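Local coordinates for protein alkyl hydroperoxide reductase AhpD (Deinococcus radiodurans R1, PDB 6K40) that probably acts as a peroxiredoxin-type antioxidant enzyme of the AhpD-like family, reducing hydroperoxides and so contributing to resistance against oxidative stress, at residues Y63-L67 with V68-G72; G72-S75 with N76-E80; G41-N45 with V46-Q50; V168-I171 with A172-M176; L159-E162 with A163-E166. All coordinates share one frame; numbering follows the deposited sequence.

Interaction 1: Y63-L67 with V68-G72; sequences YFNLL and VNKEG
Val68 lays its CG2 methyl over one face of the Phe64 ring, 3.9 Å from the ring centroid and 20° off the normal, a CH-pi contact one helical turn apart. The methyl lies toward the rim, closest to Phe64 CE1 at 3.7 Å. Phe64 CG stands anti to the backbone N (chi1 180°), beside the carbonyl carbon, which brings the ring face to Val68 CG2. On the next flank, Asn69 ND2 donates to Asn65 OD1 over 2.9 Å. The acceptor lies in the amide plane of Asn69, but the two amide planes are turned 66° apart, and the donor is tilted from the plane of the Asn65 carbonyl. Backbone bonds show the helix 54-69 ending here. Val68 N still donates to Phe64 O, whereas Asn65 O takes two donors, Asn69 N at 3.1 Å and Lys70 N at 3.0 Å, the second making a wider pi-type turn. The bent Lys70 chain folds back so that its CD rests 3.6 Å from Leu66 CA. A water donates to both Leu66 O and Glu71 O and bridges the two carbonyls where the helix ends. Phe64 packs on Met173, and Leu67 on Gln169 and Val170, of helix 161-184. The chemistry is therefore divided: apolar contact on the buried flank, and amide, carbonyl and water bonds where the last turn of the helix unwinds.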
# COMPACT_ATOMS: atom_id res chain seq x y z
N TYR A 63 14.54 -4.10 22.77
CA TYR A 63 15.33 -4.33 21.56
C TYR A 63 14.81 -3.51 20.38
O TYR A 63 15.58 -2.83 19.69
CB TYR A 63 15.35 -5.82 21.21
CG TYR A 63 16.06 -6.12 19.90
CD1 TYR A 63 17.25 -5.47 19.57
CD2 TYR A 63 15.56 -7.05 19.00
CE1 TYR A 63 17.91 -5.74 18.38
CE2 TYR A 63 16.21 -7.32 17.81
CZ TYR A 63 17.38 -6.67 17.51
OH TYR A 63 18.03 -6.94 16.33
N PHE A 64 13.50 -3.56 20.13
CA PHE A 64 12.91 -2.90 18.97
C PHE A 64 13.10 -1.39 19.04
O PHE A 64 13.46 -0.75 18.05
CB PHE A 64 11.42 -3.25 18.88
CG PHE A 64 10.72 -2.60 17.72
CD1 PHE A 64 10.69 -3.22 16.48
CD2 PHE A 64 10.08 -1.38 17.86
CE1 PHE A 64 10.04 -2.64 15.41
CE2 PHE A 64 9.43 -0.79 16.79
CZ PHE A 64 9.42 -1.41 15.57
N ASN A 65 12.85 -0.80 20.21
CA ASN A 65 13.04 0.63 20.39
C ASN A 65 14.49 1.02 20.16
O ASN A 65 14.76 2.02 19.48
CB ASN A 65 12.59 1.03 21.80
CG ASN A 65 12.37 2.51 21.94
OD1 ASN A 65 12.22 3.23 20.95
ND2 ASN A 65 12.34 2.99 23.18
N LEU A 66 15.44 0.25 20.70
CA LEU A 66 16.84 0.58 20.47
C LEU A 66 17.19 0.50 18.99
O LEU A 66 17.92 1.36 18.47
CB LEU A 66 17.75 -0.34 21.29
CG LEU A 66 19.24 -0.09 21.09
CD1 LEU A 66 19.63 1.29 21.61
CD2 LEU A 66 20.07 -1.18 21.77
N LEU A 67 16.67 -0.50 18.29
CA LEU A 67 17.07 -0.74 16.90
C LEU A 67 16.44 0.26 15.94
O LEU A 67 17.12 0.76 15.03
CB LEU A 67 16.72 -2.16 16.49
CG LEU A 67 17.05 -2.55 15.05
CD1 LEU A 67 18.56 -2.66 14.88
CD2 LEU A 67 16.36 -3.85 14.68
N VAL A 68 15.16 0.56 16.11
CA VAL A 68 14.39 1.28 15.10
C VAL A 68 14.27 2.76 15.40
O VAL A 68 14.37 3.59 14.50
CB VAL A 68 13.00 0.62 14.95
CG1 VAL A 68 12.12 1.41 13.99
CG2 VAL A 68 13.14 -0.82 14.49
N ASN A 69 14.06 3.12 16.67
CA ASN A 69 13.75 4.50 17.03
C ASN A 69 14.94 5.29 17.55
O ASN A 69 15.13 6.45 17.17
CB ASN A 69 12.63 4.54 18.07
CG ASN A 69 11.37 3.85 17.59
OD1 ASN A 69 11.01 3.94 16.42
ND2 ASN A 69 10.69 3.16 18.50
N LYS A 70 15.75 4.69 18.42
CA LYS A 70 16.84 5.42 19.05
C LYS A 70 17.99 5.63 18.06
O LYS A 70 17.96 5.16 16.92
CB LYS A 70 17.32 4.69 20.30
CG LYS A 70 16.38 4.85 21.49
CD LYS A 70 16.39 3.62 22.37
CE LYS A 70 16.58 3.99 23.83
NZ LYS A 70 17.21 2.88 24.59
N GLU A 71 19.01 6.35 18.51
CA GLU A 71 20.10 6.75 17.63
C GLU A 71 20.95 5.55 17.25
O GLU A 71 21.19 4.65 18.06
CB GLU A 71 20.96 7.80 18.33
CG GLU A 71 22.15 8.30 17.55
CD GLU A 71 22.86 9.43 18.26
OE1 GLU A 71 24.12 9.44 18.28
OE2 GLU A 71 22.17 10.32 18.80
N GLY A 72 21.40 5.53 16.00
CA GLY A 72 22.20 4.42 15.53
C GLY A 72 22.95 4.76 14.26
O GLY A 72 23.15 5.93 13.93
O HOH W 1 20.52 2.15 17.72

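Interaction 2: G72-S75 with N76-E80; sequences GGLS and NAERE
One carboxylate oxygen, Glu78 OE1, accepts from both the backbone and the side chain of Ser75, and a water donates to it as well. With the return bond from Glu78 N this makes a capping box at the start of helix 76-90, Ser75 being the N-cap. The reciprocal pair is Glu78 N to Ser75 OG, 3.1 Å and 162° at the hydrogen, and Ser75 N to Glu78 OE1, 3.2 Å and 151°. The two donors from Ser75 reach OE1 differently: Ser75 N lies nearly along its C-O axis, while Ser75 OG, 3.3 Å from OE1, sits above the carboxylate plane. A chi1 of 79° places OG between the backbone N and the carbonyl carbon of Ser75, from where it faces both the Glu78 amide and the carboxylate. The other oxygen of Glu78, OE2, forms a salt bridge with Arg128, so both carboxylate oxygens are engaged. Leu74 lies across the Glu78 chain at about a right angle, its CD2 3.8 Å from Glu78 OE1. Arg79, bent at chi2 and chi3, turns its guanidinium back over the loop to meet Lys70 O, and a long, weak ion pair links it to Glu166 of helix 161-184, which also binds the loop. Over one face of the Arg79 guanidinium lies Leu74 O, 3.7 Å from Arg79 NH1.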
# COMPACT_ATOMS: atom_id res chain seq x y z
N GLY A 72 21.40 5.53 16.00
CA GLY A 72 22.20 4.42 15.53
C GLY A 72 22.95 4.76 14.26
O GLY A 72 23.15 5.93 13.93
N GLY A 73 23.38 3.71 13.56
CA GLY A 73 24.16 3.89 12.34
C GLY A 73 23.36 4.38 11.16
O GLY A 73 23.95 4.88 10.19
N LEU A 74 22.04 4.25 11.21
CA LEU A 74 21.16 4.70 10.14
C LEU A 74 20.25 5.81 10.65
O LEU A 74 19.91 5.86 11.84
CB LEU A 74 20.30 3.54 9.60
CG LEU A 74 21.02 2.38 8.89
CD1 LEU A 74 20.04 1.25 8.60
CD2 LEU A 74 21.68 2.86 7.61
N SER A 75 19.88 6.72 9.75
CA SER A 75 18.90 7.74 10.08
C SER A 75 17.53 7.10 10.31
O SER A 75 17.25 5.99 9.87
CB SER A 75 18.82 8.78 8.97
OG SER A 75 18.04 8.30 7.88
N ASN A 76 16.66 7.85 11.00
CA ASN A 76 15.29 7.39 11.18
C ASN A 76 14.57 7.25 9.84
O ASN A 76 13.77 6.32 9.65
CB ASN A 76 14.53 8.35 12.09
CG ASN A 76 14.97 8.24 13.54
OD1 ASN A 76 15.70 9.10 14.04
ND2 ASN A 76 14.55 7.18 14.21
N ALA A 77 14.85 8.15 8.89
CA ALA A 77 14.20 8.08 7.59
C ALA A 77 14.55 6.79 6.86
O ALA A 77 13.68 6.16 6.24
CB ALA A 77 14.57 9.30 6.74
N GLU A 78 15.82 6.38 6.92
CA GLU A 78 16.23 5.14 6.26
C GLU A 78 15.57 3.93 6.91
O GLU A 78 15.12 3.00 6.21
CB GLU A 78 17.75 5.02 6.29
CG GLU A 78 18.46 5.66 5.11
CD GLU A 78 19.86 6.14 5.45
OE1 GLU A 78 20.20 6.18 6.66
OE2 GLU A 78 20.62 6.47 4.52
N ARG A 79 15.51 3.91 8.24
CA ARG A 79 14.88 2.80 8.93
C ARG A 79 13.40 2.71 8.58
O ARG A 79 12.87 1.61 8.36
CB ARG A 79 15.05 2.94 10.44
CG ARG A 79 16.44 2.70 10.96
CD ARG A 79 16.75 3.73 12.02
NE ARG A 79 17.44 3.15 13.17
CZ ARG A 79 17.72 3.83 14.27
NH1 ARG A 79 17.38 5.11 14.38
NH2 ARG A 79 18.35 3.23 15.27
N GLU A 80 12.72 3.85 8.51
CA GLU A 80 11.30 3.83 8.16
C GLU A 80 11.10 3.48 6.69
O GLU A 80 10.08 2.86 6.35
CB GLU A 80 10.65 5.18 8.48
CG GLU A 80 10.70 5.57 9.96
CD GLU A 80 10.08 4.53 10.88
OE1 GLU A 80 9.21 3.76 10.43
OE2 GLU A 80 10.47 4.49 12.07
O HOH W 2 22.73 7.05 7.79

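Interaction 3: G41-N45 with V46-Q50; sequences GFVPN and VFRAQ
The backbone passes from the extended Val43 and Pro44 into the short helix 45-49, where Asn45 O accepts from Ala49 N at 2.9 Å and 159°; Pro44 O takes a weak bond from Phe47 N (128° at the hydrogen). A proline-containing loop thus leads into the N-terminal turn, its ring packed on Phe47 in a CH-pi contact. Pro44 and Phe47 project alongside each other. Pro44 CG stands over a face of the Phe47 ring, 4.1 Å from the centroid and 29° off the normal, while Pro44 CD is 3.6 Å from Phe47 CD2. Val43 CG1 comes to the ring edge, touching Phe47 CB at 4.0 Å. Arg48 crosses Val43 at about a right angle, the rim of one guanidinium face turned to Val43 CG1, with Arg48 NH2 3.9 Å from Val43 CG2. One water donates to Val43 O and Asn45 OD1 and accepts from Arg48 NE over 2.6 Å, in the guanidinium plane. Asn45 ND2 binds Val187 O. Around this turn, Trp33 of helix 27-40 makes a cation-pi contact with Arg48 and a hydrogen bond to Phe47 O, Trp61 of helix 54-69 meets the Phe47 ring edge-to-face, and Tyr192 of helix 190-194 touches Pro44.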
# COMPACT_ATOMS: atom_id res chain seq x y z
N GLY A 41 -0.16 11.41 23.01
CA GLY A 41 -1.59 11.61 23.11
C GLY A 41 -2.41 10.35 22.98
O GLY A 41 -3.65 10.42 23.01
N PHE A 42 -1.77 9.19 22.79
CA PHE A 42 -2.47 7.92 22.75
C PHE A 42 -1.46 6.82 23.06
O PHE A 42 -0.25 7.07 23.14
CB PHE A 42 -3.15 7.68 21.39
CG PHE A 42 -2.19 7.59 20.24
CD1 PHE A 42 -1.83 6.35 19.72
CD2 PHE A 42 -1.64 8.73 19.69
CE1 PHE A 42 -0.94 6.27 18.67
CE2 PHE A 42 -0.75 8.65 18.64
CZ PHE A 42 -0.40 7.41 18.13
N VAL A 43 -1.96 5.61 23.26
CA VAL A 43 -1.14 4.44 23.51
C VAL A 43 -1.21 3.55 22.26
O VAL A 43 -2.30 3.11 21.89
CB VAL A 43 -1.59 3.67 24.76
CG1 VAL A 43 -0.69 2.45 24.98
CG2 VAL A 43 -1.56 4.56 25.98
N PRO A 44 -0.09 3.29 21.59
CA PRO A 44 -0.11 2.39 20.43
C PRO A 44 -0.77 1.06 20.75
O PRO A 44 -0.49 0.44 21.78
CB PRO A 44 1.38 2.22 20.10
CG PRO A 44 2.01 3.48 20.57
CD PRO A 44 1.24 3.89 21.80
N ASN A 45 -1.67 0.63 19.86
CA ASN A 45 -2.45 -0.58 20.11
C ASN A 45 -1.57 -1.82 20.23
O ASN A 45 -1.98 -2.80 20.86
CB ASN A 45 -3.48 -0.77 19.00
CG ASN A 45 -4.67 0.17 19.14
OD1 ASN A 45 -4.98 0.63 20.24
ND2 ASN A 45 -5.33 0.45 18.02
N VAL A 46 -0.37 -1.81 19.64
CA VAL A 46 0.54 -2.93 19.82
C VAL A 46 0.96 -3.04 21.28
O VAL A 46 1.08 -4.14 21.83
CB VAL A 46 1.75 -2.82 18.88
CG1 VAL A 46 2.58 -1.57 19.19
CG2 VAL A 46 2.60 -4.08 18.96
N PHE A 47 1.13 -1.89 21.95
CA PHE A 47 1.52 -1.87 23.36
C PHE A 47 0.46 -2.52 24.23
O PHE A 47 0.76 -2.99 25.33
CB PHE A 47 1.77 -0.43 23.82
CG PHE A 47 3.03 0.18 23.28
CD1 PHE A 47 3.91 -0.57 22.51
CD2 PHE A 47 3.32 1.51 23.52
CE1 PHE A 47 5.07 0.00 22.01
CE2 PHE A 47 4.48 2.08 23.03
CZ PHE A 47 5.35 1.33 22.27
N ARG A 48 -0.80 -2.52 23.78
CA ARG A 48 -1.87 -3.19 24.51
C ARG A 48 -1.97 -4.66 24.13
O ARG A 48 -2.06 -5.53 24.99
CB ARG A 48 -3.21 -2.50 24.26
CG ARG A 48 -3.28 -1.06 24.74
CD ARG A 48 -4.73 -0.61 24.85
NE ARG A 48 -4.83 0.81 25.19
CZ ARG A 48 -4.73 1.30 26.42
NH1 ARG A 48 -4.53 0.48 27.45
NH2 ARG A 48 -4.84 2.60 26.62
N ALA A 49 -1.93 -4.95 22.82
CA ALA A 49 -2.22 -6.30 22.35
C ALA A 49 -1.06 -7.25 22.64
O ALA A 49 -1.25 -8.32 23.22
CB ALA A 49 -2.54 -6.27 20.86
N GLN A 50 0.16 -6.88 22.23
CA GLN A 50 1.29 -7.79 22.38
C GLN A 50 1.75 -7.93 23.82
O GLN A 50 2.54 -8.84 24.11
CB GLN A 50 2.45 -7.30 21.51
CG GLN A 50 3.38 -8.40 21.04
CD GLN A 50 4.41 -7.89 20.06
OE1 GLN A 50 4.08 -7.25 19.07
NE2 GLN A 50 5.68 -8.18 20.34
O HOH W 3 -4.90 2.02 22.85

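Interaction 4: V168-I171 with A172-M176; sequences VQVI and AMFNM
Ile171 O is gripped by both nitrogens of one residue, Asn175: the backbone N at 3.0 Å and the side-chain ND2 also at 3.0 Å. The backbone donor belongs to the regular i to i+4 series of helix 161-184, but ND2 reaches the oxygen from above the carbonyl plane, 53° out of it, so no lone pair is addressed directly. A weak third bond comes from Phe174 N. The amide of Asn175 lies alongside Ile171, with ND2 3.8 Å from Ile171 CG2; further bonds, ND2 to Thr140 and OD1 to Asn90, fix its rotation. One residue back, Val170 and Phe174 extend in step. Val170 CG1 lies anti to the backbone N (chi1 168°), where it meets the ring at its edge and in its plane, 3.7 Å from Phe174 CD2. Val170 O is also close to that edge, 3.2 Å from CD2. The two pairs thus serve adjoining flanks of the helix. Phe174 packs on Ala83 and Val86 of helix 76-90 and meets the His99 ring edge-to-face, Ile171 sits against Ala136 and Leu139 of helix 127-141, and Met173 turns to Tyr63 and Phe64 of helix 54-69.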
# COMPACT_ATOMS: atom_id res chain seq x y z
N VAL A 168 20.27 -4.86 8.07
CA VAL A 168 19.85 -6.26 8.06
C VAL A 168 18.96 -6.54 9.27
O VAL A 168 17.91 -7.19 9.14
CB VAL A 168 21.07 -7.19 8.03
CG1 VAL A 168 20.65 -8.63 8.21
CG2 VAL A 168 21.83 -7.03 6.73
N GLN A 169 19.35 -6.05 10.44
CA GLN A 169 18.54 -6.21 11.64
C GLN A 169 17.16 -5.59 11.47
O GLN A 169 16.16 -6.18 11.88
CB GLN A 169 19.25 -5.60 12.84
CG GLN A 169 20.00 -6.59 13.71
CD GLN A 169 20.86 -5.89 14.74
OE1 GLN A 169 20.79 -6.20 15.92
NE2 GLN A 169 21.68 -4.95 14.29
N VAL A 170 17.09 -4.41 10.87
CA VAL A 170 15.80 -3.73 10.71
C VAL A 170 14.90 -4.51 9.76
O VAL A 170 13.71 -4.73 10.04
CB VAL A 170 16.01 -2.28 10.25
CG1 VAL A 170 14.69 -1.66 9.80
CG2 VAL A 170 16.64 -1.46 11.37
N ILE A 171 15.45 -4.95 8.62
CA ILE A 171 14.65 -5.72 7.66
C ILE A 171 14.11 -6.99 8.31
O ILE A 171 12.92 -7.31 8.21
CB ILE A 171 15.48 -6.04 6.41
CG1 ILE A 171 15.81 -4.75 5.64
CG2 ILE A 171 14.74 -7.02 5.51
CD1 ILE A 171 17.06 -4.86 4.77
N ALA A 172 14.98 -7.71 9.03
CA ALA A 172 14.55 -8.96 9.65
C ALA A 172 13.57 -8.69 10.79
O ALA A 172 12.61 -9.45 10.99
CB ALA A 172 15.78 -9.74 10.12
N MET A 173 13.77 -7.61 11.54
CA MET A 173 12.88 -7.27 12.64
C MET A 173 11.49 -6.91 12.14
O MET A 173 10.49 -7.21 12.80
CB MET A 173 13.48 -6.13 13.46
CG MET A 173 12.58 -5.53 14.54
SD MET A 173 11.88 -6.73 15.69
CE MET A 173 13.32 -7.69 16.14
N PHE A 174 11.40 -6.30 10.97
CA PHE A 174 10.07 -6.03 10.45
C PHE A 174 9.46 -7.26 9.81
O PHE A 174 8.24 -7.43 9.84
CB PHE A 174 10.09 -4.83 9.52
CG PHE A 174 10.04 -3.53 10.25
CD1 PHE A 174 8.85 -3.06 10.77
CD2 PHE A 174 11.20 -2.82 10.51
CE1 PHE A 174 8.80 -1.89 11.49
CE2 PHE A 174 11.16 -1.64 11.22
CZ PHE A 174 9.96 -1.17 11.72
N ASN A 175 10.29 -8.17 9.28
CA ASN A 175 9.77 -9.48 8.91
C ASN A 175 9.20 -10.22 10.12
O ASN A 175 8.33 -11.08 9.97
CB ASN A 175 10.87 -10.31 8.25
CG ASN A 175 10.89 -10.13 6.75
OD1 ASN A 175 10.09 -10.73 6.03
ND2 ASN A 175 11.79 -9.29 6.26
N MET A 176 9.68 -9.89 11.33
CA MET A 176 9.11 -10.49 12.54
C MET A 176 7.83 -9.78 12.98
O MET A 176 6.82 -10.43 13.28
CB MET A 176 10.13 -10.45 13.68
CG MET A 176 9.48 -10.68 15.03
SD MET A 176 10.20 -9.80 16.41
CE MET A 176 11.51 -10.92 16.87

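Interaction 5: L159-E162 with A163-E166; sequences LSDE and AILE
With chi1 at 68°, Ser160 OG is tucked back over its own backbone, turned to the Ala163 amide, and at Ile164 a chi1 of -71° puts CG1 anti to its own carbonyl carbon, so that it leans back over the residues preceding the helix. Together they shape the N-terminal cap of helix 161-184, with Ser160 as the N-cap residue. Its OG accepts from Ala163 N at 3.2 Å, a fairly straight bond of 163° at the hydrogen, which gives an acceptor to an amide of the first turn. The backbone joins in at once: Ile164 N donates to Ser160 O over 2.8 Å, and Leu165 N and Glu166 N continue the i to i+4 ladder to Asp161 O and Glu162 O. Leu159, just before the N-cap, and Ile164 form a hydrophobic staple: Leu159 CB touches Ile164 CG1 at 3.9 Å, and Leu159 CD2 approaches Ala163 CB at 4.2 Å. Leu159 and Ala163 both also pack against Leu74, while Ile164 meets Leu151 and Arg155 of helix 151-156, so the start of the helix is wedged between a loop and a short helix. Charged groups extend from the first two turns. Asp161 OD1 forms a salt bridge with Arg155, and Glu166, extended beyond CG, accepts from Gly73 N on OE2 and from Leu74 N on OE1. Ile164 CG1 is 3.2 Å from Ser160 O.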
# COMPACT_ATOMS: atom_id res chain seq x y z
N LEU A 159 27.62 2.56 2.90
CA LEU A 159 27.19 1.99 4.17
C LEU A 159 28.34 1.24 4.82
O LEU A 159 28.92 0.33 4.22
CB LEU A 159 25.99 1.07 3.97
CG LEU A 159 24.62 1.75 3.97
CD1 LEU A 159 24.22 2.17 2.57
CD2 LEU A 159 23.56 0.83 4.57
N SER A 160 28.68 1.63 6.05
CA SER A 160 29.68 0.89 6.81
C SER A 160 29.14 -0.48 7.20
O SER A 160 27.94 -0.77 7.08
CB SER A 160 30.09 1.68 8.06
OG SER A 160 29.02 1.76 8.98
N ASP A 161 30.04 -1.34 7.68
CA ASP A 161 29.63 -2.66 8.14
C ASP A 161 28.64 -2.56 9.29
O ASP A 161 27.69 -3.35 9.37
CB ASP A 161 30.86 -3.48 8.54
CG ASP A 161 31.63 -3.99 7.34
OD1 ASP A 161 31.34 -3.55 6.21
OD2 ASP A 161 32.54 -4.83 7.53
N GLU A 162 28.84 -1.59 10.18
CA GLU A 162 27.89 -1.39 11.27
C GLU A 162 26.52 -0.98 10.74
O GLU A 162 25.49 -1.48 11.20
CB GLU A 162 28.44 -0.34 12.24
CG GLU A 162 29.61 -0.83 13.09
CD GLU A 162 30.94 -0.78 12.35
OE1 GLU A 162 31.02 -0.12 11.29
OE2 GLU A 162 31.92 -1.41 12.82
N ALA A 163 26.49 -0.08 9.75
CA ALA A 163 25.23 0.32 9.15
C ALA A 163 24.58 -0.84 8.40
O ALA A 163 23.36 -0.97 8.38
CB ALA A 163 25.44 1.51 8.22
N ILE A 164 25.39 -1.69 7.77
CA ILE A 164 24.84 -2.85 7.07
C ILE A 164 24.22 -3.83 8.06
O ILE A 164 23.13 -4.36 7.83
CB ILE A 164 25.94 -3.52 6.22
CG1 ILE A 164 26.28 -2.64 5.01
CG2 ILE A 164 25.49 -4.91 5.78
CD1 ILE A 164 27.41 -3.19 4.16
N LEU A 165 24.90 -4.08 9.18
CA LEU A 165 24.34 -4.93 10.23
C LEU A 165 23.04 -4.34 10.76
O LEU A 165 22.06 -5.06 10.97
CB LEU A 165 25.35 -5.11 11.35
CG LEU A 165 24.91 -5.82 12.63
CD1 LEU A 165 24.25 -7.16 12.32
CD2 LEU A 165 26.09 -6.01 13.58
N GLU A 166 23.00 -3.02 10.96
CA GLU A 166 21.78 -2.37 11.44
C GLU A 166 20.65 -2.52 10.43
O GLU A 166 19.50 -2.79 10.81
CB GLU A 166 22.05 -0.90 11.73
CG GLU A 166 20.90 -0.17 12.42
CD GLU A 166 21.33 1.15 13.04
OE1 GLU A 166 20.71 2.19 12.72
OE2 GLU A 166 22.29 1.15 13.83

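From the N terminus, interaction 3 comes first, turning the chain from helix 27-40 into helix 45-49; the centres of interactions 3 and 1 are about 18 Å apart, and the two do not touch. Interactions 1 and 2 share Gly72: one ends helix 54-69 and the other starts helix 76-90, with Asn76 ND2 and Arg79 NH2 reaching back to Asn69 O and Lys70 O. Later, interaction 5 opens helix 161-184 and interaction 4 continues along it. All five are local and in series; none nests or crosses. Helix 161-184 ties interactions 1 and 2 to 4 and 5, meeting the 72-75 loop through interaction 5 and helix 54-69 through interaction 4; interaction 3 stands apart.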